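Local atomic coordinates of putative D-lactate dehydrogenase (Chlamydomonas reinhardtii, PDB entry 4ZGS), a protein that probably reduces pyruvate to D-lactate with a nicotinamide cofactor, as a chloroplast pyruvate reductase of the D-isomer specific 2-hydroxyacid dehydrogenase family. Residues A[130-135]-A[364-369]. Numbering follows the deposited sequence.
Sequences RVPTYS and LGNEVK. With NAD (nicotinamide-adenine-dinucleotide), chain I.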
ATOM      1  N   ARG A 130      35.887 -14.551  -4.352  1.00 60.28           N
ATOM      2  CA  ARG A 130      34.832 -13.611  -4.740  1.00 54.54           C
ATOM      3  C   ARG A 130      34.077 -13.970  -6.020  1.00 50.98           C
ATOM      4  O   ARG A 130      34.561 -14.758  -6.816  1.00 48.38           O
ATOM      5  CB  ARG A 130      35.541 -12.277  -4.895  1.00 54.60           C
ATOM      6  CG  ARG A 130      34.852 -11.163  -5.538  1.00 60.00           C
ATOM      7  CD  ARG A 130      35.964 -10.178  -5.970  1.00 66.44           C
ATOM      8  NE  ARG A 130      35.460  -8.956  -6.590  1.00 72.57           N
ATOM      9  CZ  ARG A 130      35.815  -8.516  -7.793  1.00 77.33           C
ATOM     10  NH1 ARG A 130      36.686  -9.191  -8.529  1.00 72.66           N
ATOM     11  NH2 ARG A 130      35.290  -7.392  -8.259  1.00 84.52           N
ATOM     12  N   VAL A 131      32.882 -13.438  -6.232  1.00 48.93           N
ATOM     13  CA  VAL A 131      32.304 -13.582  -7.571  1.00 51.18           C
ATOM     14  C   VAL A 131      32.316 -12.282  -8.372  1.00 57.97           C
ATOM     15  O   VAL A 131      31.477 -11.414  -8.162  1.00 64.51           O
ATOM     16  CB  VAL A 131      30.880 -14.104  -7.535  1.00 45.61           C
ATOM     17  CG1 VAL A 131      30.337 -14.188  -8.960  1.00 42.12           C
ATOM     18  CG2 VAL A 131      30.836 -15.443  -6.835  1.00 44.41           C
ATOM     19  N   PRO A 132      33.243 -12.163  -9.330  1.00 59.08           N
ATOM     20  CA  PRO A 132      33.386 -10.879 -10.033  1.00 62.23           C
ATOM     21  C   PRO A 132      32.277 -10.530 -11.050  1.00 64.13           C
ATOM     22  O   PRO A 132      32.088  -9.340 -11.293  1.00 60.67           O
ATOM     23  CB  PRO A 132      34.748 -11.006 -10.716  1.00 60.03           C
ATOM     24  CG  PRO A 132      34.975 -12.462 -10.854  1.00 61.22           C
ATOM     25  CD  PRO A 132      34.232 -13.164  -9.757  1.00 57.48           C
ATOM     26  N   THR A 133      31.541 -11.494 -11.601  1.00 68.36           N
ATOM     27  CA  THR A 133      30.501 -11.130 -12.569  1.00 72.69           C
ATOM     28  C   THR A 133      29.181 -11.905 -12.470  1.00 79.52           C
ATOM     29  O   THR A 133      29.140 -13.138 -12.510  1.00 79.60           O
ATOM     30  CB  THR A 133      31.022 -11.242 -14.023  1.00 73.30           C
ATOM     31  OG1 THR A 133      31.798 -12.439 -14.160  1.00 73.27           O
ATOM     32  CG2 THR A 133      31.902 -10.045 -14.369  1.00 70.27           C
ATOM     33  N   TYR A 134      28.109 -11.129 -12.318  1.00 82.81           N
ATOM     34  CA  TYR A 134      26.721 -11.548 -12.500  1.00 77.56           C
ATOM     35  C   TYR A 134      26.361 -11.493 -13.998  1.00 63.11           C
ATOM     36  O   TYR A 134      27.015 -10.776 -14.750  1.00 53.39           O
ATOM     37  CB  TYR A 134      25.766 -10.642 -11.711  1.00 80.27           C
ATOM     38  CG  TYR A 134      26.290 -10.148 -10.383  1.00 80.32           C
ATOM     39  CD1 TYR A 134      26.990 -10.981  -9.518  1.00 81.57           C
ATOM     40  CD2 TYR A 134      26.082  -8.835  -9.993  1.00 81.04           C
ATOM     41  CE1 TYR A 134      27.473 -10.509  -8.292  1.00 81.68           C
ATOM     42  CE2 TYR A 134      26.552  -8.356  -8.784  1.00 82.08           C
ATOM     43  CZ  TYR A 134      27.244  -9.189  -7.931  1.00 80.24           C
ATOM     44  OH  TYR A 134      27.701  -8.683  -6.728  1.00 75.99           O
ATOM     45  N   SER A 135      25.337 -12.242 -14.425  1.00 59.25           N
ATOM     46  CA  SER A 135      24.828 -12.148 -15.802  1.00 61.60           C
ATOM     47  C   SER A 135      24.429 -10.737 -16.167  1.00 47.29           C
ATOM     48  O   SER A 135      23.520 -10.186 -15.592  1.00 43.84           O
ATOM     49  CB  SER A 135      23.592 -13.031 -16.015  1.00 68.54           C
ATOM     50  OG  SER A 135      23.816 -14.366 -15.631  1.00 87.77           O
ATOM     51  N   LEU A 364      43.617 -19.780  -7.804  1.00 86.77           N
ATOM     52  CA  LEU A 364      42.289 -19.241  -7.478  1.00 82.12           C
ATOM     53  C   LEU A 364      41.753 -18.294  -8.551  1.00 87.66           C
ATOM     54  O   LEU A 364      40.768 -18.599  -9.234  1.00 94.53           O
ATOM     55  CB  LEU A 364      42.357 -18.554  -6.118  1.00 71.26           C
ATOM     56  CG  LEU A 364      42.647 -19.569  -4.999  1.00 66.54           C
ATOM     57  CD1 LEU A 364      42.857 -18.909  -3.662  1.00 61.02           C
ATOM     58  CD2 LEU A 364      41.501 -20.561  -4.894  1.00 60.92           C
ATOM     59  N   GLY A 365      42.371 -17.127  -8.671  1.00 81.94           N
ATOM     60  CA  GLY A 365      42.036 -16.209  -9.746  1.00 74.38           C
ATOM     61  C   GLY A 365      40.869 -15.299  -9.462  1.00 69.00           C
ATOM     62  O   GLY A 365      40.800 -14.213 -10.024  1.00 68.00           O
ATOM     63  N   ASN A 366      39.977 -15.725  -8.568  1.00 64.36           N
ATOM     64  CA  ASN A 366      38.904 -14.866  -8.075  1.00 61.70           C
ATOM     65  C   ASN A 366      39.348 -14.290  -6.716  1.00 65.64           C
ATOM     66  O   ASN A 366      38.580 -13.642  -5.989  1.00 63.92           O
ATOM     67  CB  ASN A 366      37.578 -15.625  -7.966  1.00 58.30           C
ATOM     68  CG  ASN A 366      36.907 -15.860  -9.316  1.00 58.79           C
ATOM     69  OD1 ASN A 366      37.110 -15.119 -10.285  1.00 59.77           O
ATOM     70  ND2 ASN A 366      36.113 -16.916  -9.384  1.00 59.91           N
ATOM     71  N   GLU A 367      40.596 -14.579  -6.360  1.00 67.63           N
ATOM     72  CA  GLU A 367      41.166 -14.049  -5.138  1.00 69.54           C
ATOM     73  C   GLU A 367      41.316 -12.528  -5.186  1.00 75.33           C
ATOM     74  O   GLU A 367      41.891 -11.991  -6.131  1.00 80.48           O
ATOM     75  CB  GLU A 367      42.530 -14.672  -4.870  1.00 66.72           C
ATOM     76  CG  GLU A 367      43.041 -14.413  -3.469  1.00 73.64           C
ATOM     77  CD  GLU A 367      44.297 -15.205  -3.127  1.00 84.76           C
ATOM     78  OE1 GLU A 367      44.674 -15.224  -1.929  1.00 92.31           O
ATOM     79  OE2 GLU A 367      44.910 -15.797  -4.046  1.00 83.27           O
ATOM     80  N   VAL A 368      40.765 -11.838  -4.189  1.00 69.94           N
ATOM     81  CA  VAL A 368      41.094 -10.433  -3.950  1.00 71.43           C
ATOM     82  C   VAL A 368      42.078 -10.384  -2.760  1.00 75.80           C
ATOM     83  O   VAL A 368      41.946 -11.170  -1.817  1.00 78.67           O
ATOM     84  CB  VAL A 368      39.820  -9.567  -3.696  1.00 77.38           C
ATOM     85  CG1 VAL A 368      39.019 -10.098  -2.516  1.00 73.26           C
ATOM     86  CG2 VAL A 368      40.200  -8.117  -3.481  1.00 80.34           C
ATOM     87  N   LYS A 369      43.077  -9.498  -2.810  1.00 78.50           N
ATOM     88  CA  LYS A 369      44.174  -9.521  -1.826  1.00 82.40           C
ATOM     89  C   LYS A 369      44.914  -8.183  -1.677  1.00 88.94           C
ATOM     90  O   LYS A 369      44.819  -7.311  -2.550  1.00 90.90           O
ATOM     91  CB  LYS A 369      45.199 -10.597  -2.211  1.00 82.98           C
ATOM     92  CG  LYS A 369      46.132 -10.157  -3.340  1.00 80.35           C
ATOM     93  CD  LYS A 369      46.663 -11.329  -4.136  1.00 80.06           C
ATOM     94  CE  LYS A 369      47.805 -12.008  -3.417  1.00 84.49           C
ATOM     95  NZ  LYS A 369      48.534 -12.964  -4.295  1.00 87.24           N
TER
HETATM   96  PA  NAD I1000      32.273  -3.247 -17.207  1.00165.13           P
HETATM   97  O1A NAD I1000      33.725  -3.086 -16.966  1.00158.06           O
HETATM   98  O2A NAD I1000      32.310  -4.156 -18.380  1.00158.55           O
HETATM   99  O5B NAD I1000      31.559  -1.852 -17.545  1.00162.85           O
HETATM  100  C5B NAD I1000      32.130  -0.599 -17.171  1.00161.53           C
HETATM  101  C4B NAD I1000      32.439   0.233 -18.375  1.00160.60           C
HETATM  102  O4B NAD I1000      32.409   1.694 -18.036  1.00159.40           O
HETATM  103  C3B NAD I1000      33.791  -0.058 -18.918  1.00159.96           C
HETATM  104  O3B NAD I1000      33.740  -0.360 -20.340  1.00157.57           O
HETATM  105  C2B NAD I1000      34.589   1.146 -18.721  1.00159.60           C
HETATM  106  O2B NAD I1000      35.540   1.295 -19.810  1.00158.55           O
HETATM  107  C1B NAD I1000      33.616   2.261 -18.719  1.00159.26           C
HETATM  108  N9A NAD I1000      34.097   3.443 -18.126  1.00158.01           N
HETATM  109  C8A NAD I1000      35.273   3.594 -17.333  1.00157.08           C
HETATM  110  N7A NAD I1000      35.415   4.936 -16.942  1.00157.02           N
HETATM  111  C5A NAD I1000      34.350   5.619 -17.488  1.00157.35           C
HETATM  112  C6A NAD I1000      33.886   6.971 -17.490  1.00157.56           C
HETATM  113  N6A NAD I1000      34.592   7.988 -16.802  1.00157.26           N
HETATM  114  N1A NAD I1000      32.832   7.244 -18.118  1.00157.83           N
HETATM  115  C2A NAD I1000      32.122   6.480 -18.754  1.00158.07           C
HETATM  116  N3A NAD I1000      32.383   5.224 -18.864  1.00158.00           N
HETATM  117  C4A NAD I1000      33.515   4.669 -18.246  1.00157.83           C
HETATM  118  O3  NAD I1000      31.545  -3.968 -15.973  1.00165.53           O
HETATM  119  PN  NAD I1000      29.988  -4.334 -15.926  1.00159.75           P
HETATM  120  O1N NAD I1000      29.754  -5.797 -15.856  1.00159.95           O
HETATM  121  O2N NAD I1000      29.310  -3.966 -17.193  1.00159.88           O
HETATM  122  O5D NAD I1000      29.300  -3.577 -14.699  1.00164.38           O
HETATM  123  C5D NAD I1000      29.822  -3.645 -13.368  1.00160.06           C
HETATM  124  C4D NAD I1000      28.986  -2.718 -12.568  1.00160.44           C
HETATM  125  O4D NAD I1000      27.660  -3.319 -12.299  1.00163.37           O
HETATM  126  C3D NAD I1000      29.541  -2.438 -11.237  1.00161.71           C
HETATM  127  O3D NAD I1000      30.605  -1.453 -11.306  1.00159.87           O
HETATM  128  C2D NAD I1000      28.376  -1.916 -10.527  1.00162.17           C
HETATM  129  O2D NAD I1000      28.271  -0.494 -10.786  1.00163.56           O
HETATM  130  C1D NAD I1000      27.191  -2.616 -11.086  1.00161.35           C
HETATM  131  N1N NAD I1000      26.648  -3.515 -10.145  1.00163.73           N
HETATM  132  C2N NAD I1000      25.254  -3.526  -9.900  1.00164.68           C
HETATM  133  C3N NAD I1000      24.712  -4.400  -8.960  1.00164.86           C
HETATM  134  C7N NAD I1000      23.209  -4.406  -8.695  1.00164.44           C
HETATM  135  O7N NAD I1000      22.570  -3.371  -8.758  1.00163.60           O
HETATM  136  N7N NAD I1000      22.541  -5.611  -8.355  1.00163.80           N
HETATM  137  C4N NAD I1000      25.557  -5.274  -8.251  1.00164.04           C
HETATM  138  C5N NAD I1000      26.947  -5.264  -8.488  1.00161.94           C
HETATM  139  C6N NAD I1000      27.489  -4.393  -9.427  1.00163.20           C
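Asn366 lays its side chain against the backbone of Arg130 and the ring of Pro132. Its CG lies anti to the carbonyl carbon (chi1 -76°), which points the amide at residues 130-132. Asn366 CB is 3.3 Å from Arg130 O. The amide oxygen does the touching on Pro132: Asn366 OD1 is 3.5 Å from Pro132 CG and equally near Pro132 CD. The two side chains cross at about a right angle. Asn366 ND2 and Arg130 O are 3.7 Å apart. Asn354 of helix 341-359 serves both: its OD1 accepts from Asn366 ND2, and its ND2 donates to Arg130 O. The first of these bonds would help to set the rotation of the Asn366 amide. Arg130 N and Asn366 O lie 3.3 Å apart, but the angle is too poor for a hydrogen bond.

Residues 130-135 leave edge strand 127-129 of the five-stranded parallel sheet and run to helix 136-151. Residues 364-369 come back beside that strand from helix 341-359, near the end of the modelled chain. The contact thus sits on the substrate-binding domain of the two-domain fold of this family.

The extended Arg130 chain brings one face of its guanidinium over Pro132, whose CA stands 4.0 Å above the plane, over its centre. Arg130 NE donates to Ala111 O. Further along, Tyr134 reaches the cofactor. Its CE2 edge meets the nicotinamide. The modelled distance from Tyr134 CE2 to NAD C5N, 3.1 Å, is short for two carbons and its exact value is doubtful. Tyr134 OH is hydrogen-bonded to Ala111 N, and Phe338 meets the ring at about 45°.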